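PDB 6JWK: probable glutathione S-transferase from Pseudomonas aeruginosa, which probably catalyses the glutathione-dependent cis-trans isomerisation of maleylpyruvate to fumarylpyruvate, as a zeta-class member of the glutathione transferase superfamily. Local coordinates for residues Ile70-Leu73 and Asp74-Pro78; Thr11-Arg14 and Val15-Leu19; Glu79-Leu82 and Ile83-Pro87; Ala158-Gly161 and Ile162-Cys166. One frame throughout, in Å; residues are numbered along the deposited sequence.

Overall arrangement
All four contacts are local, but together they trace one seam between the two domains. Interactions 1 and 2 are turns of neighbouring helices in the N-terminal thioredoxin-like domain, which pack through Ile70 and Leu73 on Ala18. Interaction 3 is the linker that follows helix 66-76, and interaction 4 is the start of helix 162-176 in the C-terminal domain, where Ile162 meets both Ile70 and Ile83. Interactions 2 and 4 are buried; interactions 1 and 3 lie nearer the surface. Backbone bonding dominates the two helix turns, in interaction 4 the Glu164 carboxylate bonds back to the N-cap amide and a water ties it to the preceding loop, and the linker relies on arginine methylenes and leucine.

Interaction 1. Residues Ile70-Leu73 and Asp74-Pro78; sequences IDYL and DAVQP
Two amide groups grip the carbonyl oxygen of Tyr72. Val76 N reaches Tyr72 O at 3.0 Å in the carbonyl plane, the normal helical bond, while Ala75 N approaches Tyr72 O at 2.8 Å from well above that plane, the more bent of the two. One residue on, Gln77 N donates to Leu73 O at 3.0 Å with a fairly straight N-H (162°). This is the last turn of helix 66-76, in the thioredoxin-like N-terminal domain of the transferase fold, and Gln77 is the first residue to leave helical geometry. Over one face of the Tyr72 ring lies a methyl of Val76: CG2 sits 4.1 Å from the Tyr72 ring centroid, a CH-pi contact, and comes nearest at Tyr72 CE2 (3.7 Å). With CG anti to the backbone N (chi1 -173°), the ring lies alongside the next turn, where this methyl can meet it; Phe63 stacks on the same ring. The carboxylate of Asp74 makes a salt bridge to Lys22 and accepts the amides of Leu82 and Ile83, tying the helix end to the following linker. Asp71 turns instead to the dimer interface, in a salt bridge with Arg90 of the second subunit. The two carboxylates remain apart, Asp71 OD1 lying 5.6 Å from Asp74 OD2, and each has its own cationic partner, which probably eases any repulsion between them.

Interaction 2. Residues Thr11-Arg14 and Val15-Leu19; sequences TSYR and VRIAL
Successive i to i+4 bonds run through this turn of helix 10-22, with Arg16 N on Ser12 O at 2.9 Å, Ile17 N on Tyr13 O at 2.9 Å and Ala18 N on Arg14 O at 3.2 Å. The side chain of Arg16 doubles back along the helix: its bend at chi3 (-49°) lays the guanidinium against the preceding turn, with Tyr13 CA 3.6 Å above one face of the guanidinium plane. Arg16 NH1 touches Ser12 CB at 3.6 Å, and Arg16 NH2 comes to 3.7 Å from Tyr13 CB. Guanidinium and phenol planes are almost parallel, 9° apart, yet the group approaches the ring obliquely and does not stack on it. Its polar ends are held by Ala203 O and Ser5 OG, which fix the guanidinium in this pose. Ile17 CD1 lies along the CD1-CE1 side of the Tyr13 ring, 3.6 Å from Tyr13 CE1. This is the helix of the beta-alpha-beta unit of the thioredoxin-like domain: Val15, Arg16 and Leu19 lie against Leu3 of strand 2-5, Arg14 bonds Ser66 at the start of helix 66-76, and Tyr13 and Ile17 meet Pro169 of helix 162-176.

Interaction 3. Residues Glu79-Leu82 and Ile83-Pro87; sequences EPRL and IPLDP
Arg81, Leu82 and Ile83 carry most of this contact, in the linker that leads from the thioredoxin-like N-terminal domain to the all-helical C-terminal domain of the transferase fold. The aliphatic part of Arg81 runs past the carbonyl of Ile83, its CG 3.1 Å and its CD 3.2 Å from Ile83 O, so that two methylenes rather than the charged end meet this oxygen. Arg81 starts out extended, CG anti to the backbone N (chi1 -160°), then bends at chi3 (-75°), and the bend turns the guanidinium to face Leu85. The chain bends between these two residues, and the length of the Arg81 side chain spans the rest of the gap to Leu85.

The side chain of Ile83 leads away from the preceding segment, to Asp71 of helix 66-76 and to Ile162. The Leu82 side chain leads off toward Ala18 and Leu21 of helix 10-22, while Leu82 O accepts the amide of Ile162, a direct bond from linker to C-terminal domain. Farther along, the Asp86 carboxylate caps His89 N at the start of helix 87-103, and Arg90 takes up the carbonyls of Pro84 and Leu85. Leu85 crosses Arg81 at about a right angle, its CG 3.5 Å from Arg81 NE and its CD2 3.8 Å above the guanidinium plane, offset toward the rim.

Interaction 4. Residues Ala158-Gly161 and Ile162-Cys166; sequences AAAG and IVECC
With CG beside the backbone N (chi1 -68°) and a second bend at chi2 (76°), the Glu164 side chain folds back over the first turn of its helix and brings OE1 to the amide of Gly161. The bond from Gly161 N to Glu164 OE1 is 2.8 Å long with an N-H angle of 155°, and the donor meets the oxygen on its anti side, somewhat out of the carboxylate plane. A water adds a second grip: it donates to Glu164 OE1 at 2.6 Å and to Ala159 O at 3.0 Å, linking the helix to the loop before it. OE2, the other carboxylate oxygen, accepts the amide of Phe155, which leaves the group little freedom to rotate. Gly161 is the N-cap of helix 162-176 and Glu164 stands three residues on, so this is the half of a capping box in which the third helical residue bonds back to the N-cap amide; glycine has no side chain to supply the return bond. Glutathione transferases commonly carry a capping box at the corresponding helix start. The position of the carboxylate beside the helix N-terminus probably favours its negative charge. Behind it, Gly161 O begins the helical bonding, accepting Cys165 N at 3.0 Å in the carbonyl plane and, weakly, Glu164 N at 3.0 Å. Ala160 CA also touches Glu164 OE1, at 3.5 Å. Beyond the cap, Val163 and Cys166 face helix 87-103, while Cys165 packs against Ile17 and Ala18 of helix 10-22 in the N-terminal domain.

Interaction 1. Residues Ile70-Leu73 and Asp74-Pro78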
# COMPACT_ATOMS: atom_id res chain seq x y z
N ILE B 70 6.12 9.00 -4.71
CA ILE B 70 6.71 8.57 -6.01
C ILE B 70 5.78 9.00 -7.15
O ILE B 70 6.27 9.52 -8.20
CB ILE B 70 7.02 7.08 -5.97
CG1 ILE B 70 8.22 6.86 -5.08
CG2 ILE B 70 7.21 6.51 -7.37
CD1 ILE B 70 8.48 5.39 -4.82
N ASP B 71 4.49 8.74 -7.00
CA ASP B 71 3.47 9.16 -8.00
C ASP B 71 3.52 10.68 -8.23
O ASP B 71 3.51 11.10 -9.38
CB ASP B 71 2.06 8.78 -7.53
CG ASP B 71 1.02 9.09 -8.59
OD1 ASP B 71 0.96 8.31 -9.53
OD2 ASP B 71 0.30 10.11 -8.47
N TYR B 72 3.61 11.48 -7.18
CA TYR B 72 3.68 12.96 -7.27
C TYR B 72 4.94 13.42 -8.03
O TYR B 72 4.88 14.38 -8.83
CB TYR B 72 3.64 13.55 -5.86
CG TYR B 72 3.53 15.04 -5.85
CD1 TYR B 72 2.46 15.68 -6.45
CD2 TYR B 72 4.52 15.82 -5.28
CE1 TYR B 72 2.36 17.06 -6.46
CE2 TYR B 72 4.42 17.20 -5.26
CZ TYR B 72 3.34 17.83 -5.85
OH TYR B 72 3.27 19.19 -5.82
N LEU B 73 6.08 12.75 -7.82
CA LEU B 73 7.33 13.09 -8.53
C LEU B 73 7.14 12.96 -10.04
O LEU B 73 7.83 13.72 -10.78
CB LEU B 73 8.47 12.19 -8.06
CG LEU B 73 8.93 12.41 -6.63
CD1 LEU B 73 10.08 11.46 -6.30
CD2 LEU B 73 9.32 13.87 -6.42
N ASP B 74 6.28 12.07 -10.52
CA ASP B 74 6.00 11.99 -11.97
C ASP B 74 5.22 13.23 -12.47
O ASP B 74 5.34 13.54 -13.64
CB ASP B 74 5.25 10.73 -12.36
CG ASP B 74 6.10 9.49 -12.60
OD1 ASP B 74 7.34 9.59 -12.56
OD2 ASP B 74 5.50 8.42 -12.77
N ALA B 75 4.52 13.96 -11.61
CA ALA B 75 3.90 15.26 -11.97
C ALA B 75 4.96 16.36 -11.94
O ALA B 75 4.98 17.17 -12.86
CB ALA B 75 2.79 15.59 -11.02
N VAL B 76 5.84 16.35 -10.93
CA VAL B 76 6.89 17.38 -10.72
C VAL B 76 7.86 17.37 -11.90
O VAL B 76 8.19 18.46 -12.38
CB VAL B 76 7.65 17.14 -9.40
CG1 VAL B 76 8.87 18.05 -9.31
CG2 VAL B 76 6.73 17.29 -8.20
N GLN B 77 8.29 16.20 -12.36
CA GLN B 77 9.24 16.03 -13.50
C GLN B 77 8.92 14.70 -14.17
O GLN B 77 9.36 13.62 -13.73
CB GLN B 77 10.69 16.02 -13.02
CG GLN B 77 11.71 15.92 -14.15
CD GLN B 77 13.07 15.68 -13.56
OE1 GLN B 77 13.53 16.48 -12.76
NE2 GLN B 77 13.69 14.54 -13.87
N PRO B 78 8.08 14.74 -15.20
CA PRO B 78 7.58 13.53 -15.83
C PRO B 78 8.66 12.53 -16.27
O PRO B 78 8.43 11.35 -16.10
CB PRO B 78 6.81 14.10 -17.03
CG PRO B 78 6.31 15.43 -16.52
CD PRO B 78 7.50 15.97 -15.77

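Interaction 2. Residues Thr11-Arg14 and Val15-Leu19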
# COMPACT_ATOMS: atom_id res chain seq x y z
N THR B 11 11.28 2.97 3.84
CA THR B 11 10.34 3.82 3.07
C THR B 11 11.13 5.05 2.62
O THR B 11 10.87 5.54 1.51
CB THR B 11 9.05 4.13 3.87
OG1 THR B 11 9.48 4.66 5.12
CG2 THR B 11 8.22 2.89 4.08
N SER B 12 12.06 5.55 3.42
CA SER B 12 12.95 6.67 2.99
C SER B 12 13.79 6.21 1.78
O SER B 12 13.94 6.96 0.82
CB SER B 12 13.86 7.13 4.11
OG SER B 12 13.12 7.67 5.19
N TYR B 13 14.35 5.02 1.88
CA TYR B 13 15.19 4.43 0.81
C TYR B 13 14.39 4.44 -0.51
O TYR B 13 14.93 4.84 -1.56
CB TYR B 13 15.67 3.07 1.30
CG TYR B 13 16.72 2.39 0.44
CD1 TYR B 13 17.33 3.03 -0.63
CD2 TYR B 13 17.16 1.11 0.78
CE1 TYR B 13 18.30 2.38 -1.40
CE2 TYR B 13 18.13 0.46 0.03
CZ TYR B 13 18.71 1.10 -1.06
OH TYR B 13 19.67 0.45 -1.78
N ARG B 14 13.13 3.97 -0.50
CA ARG B 14 12.25 3.93 -1.70
C ARG B 14 12.26 5.30 -2.38
O ARG B 14 12.39 5.38 -3.56
CB ARG B 14 10.78 3.62 -1.38
CG ARG B 14 10.51 2.24 -0.80
CD ARG B 14 9.06 2.13 -0.46
NE ARG B 14 8.78 0.90 0.22
CZ ARG B 14 7.65 0.61 0.80
NH1 ARG B 14 6.69 1.52 0.85
NH2 ARG B 14 7.49 -0.57 1.39
N VAL B 15 12.09 6.37 -1.61
CA VAL B 15 11.95 7.73 -2.19
C VAL B 15 13.30 8.31 -2.57
O VAL B 15 13.37 9.09 -3.57
CB VAL B 15 11.20 8.66 -1.21
CG1 VAL B 15 11.06 10.05 -1.80
CG2 VAL B 15 9.82 8.08 -0.87
N ARG B 16 14.37 8.01 -1.83
CA ARG B 16 15.75 8.41 -2.25
C ARG B 16 16.08 7.76 -3.60
O ARG B 16 16.69 8.43 -4.46
CB ARG B 16 16.81 8.03 -1.22
CG ARG B 16 16.73 8.83 0.07
CD ARG B 16 17.96 8.67 0.94
NE ARG B 16 18.38 7.28 1.15
CZ ARG B 16 18.03 6.49 2.15
NH1 ARG B 16 17.27 6.93 3.13
NH2 ARG B 16 18.51 5.24 2.20
N ILE B 17 15.65 6.53 -3.85
CA ILE B 17 15.90 5.94 -5.20
C ILE B 17 15.11 6.73 -6.24
O ILE B 17 15.67 7.09 -7.31
CB ILE B 17 15.50 4.46 -5.19
CG1 ILE B 17 16.36 3.64 -4.23
CG2 ILE B 17 15.49 3.86 -6.59
CD1 ILE B 17 15.79 2.24 -3.96
N ALA B 18 13.84 7.02 -5.96
CA ALA B 18 13.00 7.77 -6.92
C ALA B 18 13.67 9.10 -7.25
O ALA B 18 13.77 9.51 -8.47
CB ALA B 18 11.61 7.99 -6.36
N LEU B 19 14.04 9.87 -6.22
CA LEU B 19 14.71 11.17 -6.47
C LEU B 19 16.00 10.96 -7.29
O LEU B 19 16.26 11.79 -8.18
CB LEU B 19 14.99 11.88 -5.13
CG LEU B 19 13.73 12.34 -4.42
CD1 LEU B 19 14.03 12.76 -2.97
CD2 LEU B 19 13.07 13.51 -5.16

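Interaction 3. Residues Glu79-Leu82 and Ile83-Pro87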
# COMPACT_ATOMS: atom_id res chain seq x y z
N GLU B 79 9.76 13.00 -16.87
CA GLU B 79 10.83 12.15 -17.45
C GLU B 79 12.02 12.08 -16.50
O GLU B 79 12.36 13.09 -15.89
CB GLU B 79 11.30 12.71 -18.80
CG GLU B 79 10.29 12.55 -19.90
CD GLU B 79 9.96 11.10 -20.22
OE1 GLU B 79 10.87 10.26 -20.15
OE2 GLU B 79 8.79 10.81 -20.47
N PRO B 80 12.65 10.91 -16.27
CA PRO B 80 12.12 9.61 -16.68
C PRO B 80 10.99 9.11 -15.74
O PRO B 80 10.98 9.44 -14.56
CB PRO B 80 13.35 8.72 -16.58
CG PRO B 80 14.07 9.29 -15.36
CD PRO B 80 13.90 10.79 -15.51
N ARG B 81 10.03 8.38 -16.29
CA ARG B 81 8.73 8.12 -15.65
C ARG B 81 8.88 6.99 -14.63
O ARG B 81 9.46 5.99 -14.95
CB ARG B 81 7.68 7.84 -16.73
CG ARG B 81 6.27 8.04 -16.21
CD ARG B 81 5.25 7.97 -17.31
NE ARG B 81 5.32 9.21 -18.06
CZ ARG B 81 4.80 10.36 -17.67
NH1 ARG B 81 4.96 11.43 -18.44
NH2 ARG B 81 4.13 10.46 -16.53
N LEU B 82 8.40 7.13 -13.40
CA LEU B 82 8.56 6.02 -12.40
C LEU B 82 7.35 5.09 -12.45
O LEU B 82 7.44 3.96 -11.97
CB LEU B 82 8.77 6.60 -11.00
CG LEU B 82 10.03 7.46 -10.85
CD1 LEU B 82 10.10 8.07 -9.48
CD2 LEU B 82 11.29 6.69 -11.15
N ILE B 83 6.23 5.58 -12.97
CA ILE B 83 4.96 4.80 -13.09
C ILE B 83 4.53 4.80 -14.54
O ILE B 83 4.34 5.86 -15.12
CB ILE B 83 3.84 5.37 -12.17
CG1 ILE B 83 4.31 5.41 -10.71
CG2 ILE B 83 2.57 4.54 -12.33
CD1 ILE B 83 3.34 6.07 -9.78
N PRO B 84 4.29 3.64 -15.15
CA PRO B 84 3.97 3.59 -16.57
C PRO B 84 2.70 4.35 -16.97
O PRO B 84 1.77 4.43 -16.18
CB PRO B 84 3.72 2.10 -16.83
CG PRO B 84 4.48 1.43 -15.72
CD PRO B 84 4.23 2.32 -14.53
N LEU B 85 2.68 4.85 -18.20
CA LEU B 85 1.52 5.56 -18.78
C LEU B 85 0.51 4.53 -19.27
O LEU B 85 -0.70 4.75 -19.07
CB LEU B 85 2.01 6.43 -19.94
CG LEU B 85 2.44 7.83 -19.54
CD1 LEU B 85 2.78 8.66 -20.78
CD2 LEU B 85 1.36 8.50 -18.71
N ASP B 86 0.97 3.46 -19.91
CA ASP B 86 0.05 2.41 -20.42
C ASP B 86 -0.71 1.77 -19.25
O ASP B 86 -0.09 1.34 -18.27
CB ASP B 86 0.83 1.34 -21.15
CG ASP B 86 -0.07 0.23 -21.68
OD1 ASP B 86 -0.40 0.30 -22.85
OD2 ASP B 86 -0.38 -0.71 -20.94
N PRO B 87 -2.06 1.65 -19.35
CA PRO B 87 -2.90 1.23 -18.22
C PRO B 87 -2.67 -0.19 -17.73
O PRO B 87 -2.58 -0.42 -16.53
CB PRO B 87 -4.34 1.28 -18.78
CG PRO B 87 -4.25 2.30 -19.88
CD PRO B 87 -2.88 2.12 -20.48

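Interaction 4. Residues Ala158-Gly161 and Ile162-Cys166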
# COMPACT_ATOMS: atom_id res chain seq x y z
N ALA B 158 13.15 -0.65 -20.06
CA ALA B 158 14.62 -0.47 -20.09
C ALA B 158 15.05 0.43 -18.91
O ALA B 158 16.26 0.62 -18.74
CB ALA B 158 15.03 0.14 -21.42
N ALA B 159 14.11 1.02 -18.16
CA ALA B 159 14.43 1.93 -17.02
C ALA B 159 13.82 1.41 -15.70
O ALA B 159 12.70 0.91 -15.72
CB ALA B 159 13.91 3.31 -17.32
N ALA B 160 14.52 1.58 -14.58
CA ALA B 160 14.01 1.34 -13.22
C ALA B 160 12.85 2.29 -12.88
O ALA B 160 12.76 3.44 -13.41
CB ALA B 160 15.15 1.48 -12.23
N GLY B 161 11.95 1.83 -12.03
CA GLY B 161 10.77 2.62 -11.68
C GLY B 161 10.23 2.20 -10.33
O GLY B 161 11.02 1.69 -9.50
N ILE B 162 8.94 2.44 -10.12
CA ILE B 162 8.31 2.23 -8.80
C ILE B 162 8.56 0.81 -8.30
O ILE B 162 8.75 0.61 -7.09
CB ILE B 162 6.82 2.60 -8.85
CG1 ILE B 162 6.26 2.59 -7.42
CG2 ILE B 162 6.04 1.71 -9.78
CD1 ILE B 162 4.83 3.10 -7.32
N VAL B 163 8.62 -0.21 -9.17
CA VAL B 163 8.79 -1.60 -8.70
C VAL B 163 10.16 -1.73 -8.01
O VAL B 163 10.24 -2.31 -6.86
CB VAL B 163 8.60 -2.57 -9.87
CG1 VAL B 163 9.14 -3.92 -9.54
CG2 VAL B 163 7.14 -2.65 -10.28
N GLU B 164 11.23 -1.19 -8.64
CA GLU B 164 12.61 -1.33 -8.12
C GLU B 164 12.73 -0.42 -6.90
O GLU B 164 13.48 -0.75 -5.97
CB GLU B 164 13.65 -1.04 -9.21
CG GLU B 164 13.66 -2.12 -10.32
CD GLU B 164 12.53 -2.06 -11.34
OE1 GLU B 164 11.89 -0.95 -11.53
OE2 GLU B 164 12.27 -3.14 -11.97
N CYS B 165 12.02 0.71 -6.87
CA CYS B 165 12.04 1.58 -5.67
C CYS B 165 11.54 0.77 -4.46
O CYS B 165 12.05 0.99 -3.33
CB CYS B 165 11.18 2.81 -5.85
SG CYS B 165 11.80 3.98 -7.08
N CYS B 166 10.59 -0.15 -4.64
CA CYS B 166 10.03 -0.96 -3.53
C CYS B 166 10.87 -2.23 -3.30
O CYS B 166 11.07 -2.62 -2.13
CB CYS B 166 8.58 -1.32 -3.80
SG CYS B 166 7.52 0.15 -3.82
O HOH W 1 10.93 -0.65 -13.88